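Local coordinates for protein apolipophorin-3b (Locusta migratoria, PDB 1AEP) that assists the loading of diacylglycerol into lipophorin, covering the hydrophobic surface that expands as this haemolymph lipoprotein takes up lipid for flight, at residues Ala145-Leu148 and Gln149-Ile152. Residues are numbered along the deposited sequence; the frame is centred on the assembly and turned at random.
Sequences AANL and QNSI
Asn147 and Ser151 stand one turn apart on helix 131-154, an amphipathic member of the five-helix bundle of apolipophorin III, and they illustrate how a serine within a helix can bond back to the carbonyl one turn earlier. Asn147 O accepts twice: from Ser151 N at 3.1 Å and from Ser151 OG at 3.0 Å, the two donors arriving from opposite faces of the carbonyl plane. A chi1 of -46° sets OG beside the backbone N and anti to the carbonyl carbon, which turns the hydroxyl back toward the preceding turn. With an alanine here, Asn147 O would probably keep the backbone amide but lose the hydroxyl, and the weak hydrogen bond between Ser151 OG and Gln44 OE1 of helix 36-63 would go too. Beside this pair, Leu148 and Ile152 run side by side in the same direction, Leu148 CD2 meeting Ile152 CD1 at 3.5 Å. Both are buried: Leu148 packs on Gln44 and Phe48, while Ile152 reaches Glu24 and Leu25 of helix 7-25. Asn150, by contrast, is exposed, as befits the polar face of an amphipathic helix. Backbone i to i+4 bonds carry the helix through here; in one of them, Asn150 N donates to Ala146 O over 2.8 Å with an N-H...O angle of 168°.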
loop_
_atom_site.group_PDB
_atom_site.type_symbol
_atom_site.label_atom_id
_atom_site.label_comp_id
_atom_site.label_asym_id
_atom_site.label_seq_id
_atom_site.Cartn_x
_atom_site.Cartn_y
_atom_site.Cartn_z
ATOM N N ALA A 145 -5.582 2.756 -1.748
ATOM C CA ALA A 145 -5.495 2.403 -3.157
ATOM C C ALA A 145 -6.805 2.651 -3.925
ATOM O O ALA A 145 -6.768 2.995 -5.106
ATOM C CB ALA A 145 -5.052 0.940 -3.313
ATOM N N ALA A 146 -7.978 2.462 -3.312
ATOM C CA ALA A 146 -9.208 2.741 -4.040
ATOM C C ALA A 146 -9.347 4.246 -4.231
ATOM O O ALA A 146 -9.734 4.738 -5.283
ATOM C CB ALA A 146 -10.397 2.268 -3.261
ATOM N N ASN A 147 -9.001 4.989 -3.185
ATOM C CA ASN A 147 -9.065 6.425 -3.201
ATOM C C ASN A 147 -8.231 6.991 -4.308
ATOM O O ASN A 147 -8.682 7.854 -5.059
ATOM C CB ASN A 147 -8.529 6.956 -1.915
ATOM C CG ASN A 147 -9.659 7.123 -0.939
ATOM O OD1 ASN A 147 -9.436 7.542 0.192
ATOM N ND2 ASN A 147 -10.877 6.764 -1.373
ATOM N N LEU A 148 -7.006 6.488 -4.397
ATOM C CA LEU A 148 -6.084 6.902 -5.432
ATOM C C LEU A 148 -6.707 6.691 -6.787
ATOM O O LEU A 148 -6.743 7.563 -7.649
ATOM C CB LEU A 148 -4.819 6.039 -5.357
ATOM C CG LEU A 148 -3.607 6.570 -6.123
ATOM C CD1 LEU A 148 -2.522 6.684 -5.097
ATOM C CD2 LEU A 148 -3.223 5.498 -7.076
ATOM N N GLN A 149 -7.229 5.508 -6.980
ATOM C CA GLN A 149 -7.841 5.226 -8.233
ATOM C C GLN A 149 -8.989 6.168 -8.557
ATOM O O GLN A 149 -9.073 6.696 -9.656
ATOM C CB GLN A 149 -8.342 3.829 -8.129
ATOM C CG GLN A 149 -9.147 3.495 -9.338
ATOM C CD GLN A 149 -9.336 2.017 -9.424
ATOM O OE1 GLN A 149 -9.045 1.281 -8.457
ATOM N NE2 GLN A 149 -9.792 1.608 -10.597
ATOM N N ASN A 150 -9.879 6.383 -7.580
ATOM C CA ASN A 150 -10.986 7.298 -7.791
ATOM C C ASN A 150 -10.494 8.639 -8.316
ATOM O O ASN A 150 -11.090 9.256 -9.193
ATOM C CB ASN A 150 -11.731 7.523 -6.469
ATOM C CG ASN A 150 -12.623 6.349 -6.114
ATOM O OD1 ASN A 150 -12.797 5.408 -6.912
ATOM N ND2 ASN A 150 -13.172 6.393 -4.926
ATOM N N SER A 151 -9.347 9.080 -7.790
ATOM C CA SER A 151 -8.744 10.336 -8.212
ATOM C C SER A 151 -8.242 10.341 -9.675
ATOM O O SER A 151 -8.572 11.226 -10.459
ATOM C CB SER A 151 -7.663 10.778 -7.212
ATOM O OG SER A 151 -8.182 10.645 -5.887
ATOM N N ILE A 152 -7.429 9.345 -10.024
ATOM C CA ILE A 152 -6.899 9.243 -11.365
ATOM C C ILE A 152 -8.005 9.144 -12.370
ATOM O O ILE A 152 -7.843 9.447 -13.546
ATOM C CB ILE A 152 -5.915 8.101 -11.463
ATOM C CG1 ILE A 152 -4.706 8.580 -10.720
ATOM C CG2 ILE A 152 -5.507 7.694 -12.869
ATOM C CD1 ILE A 152 -4.160 7.449 -9.862
#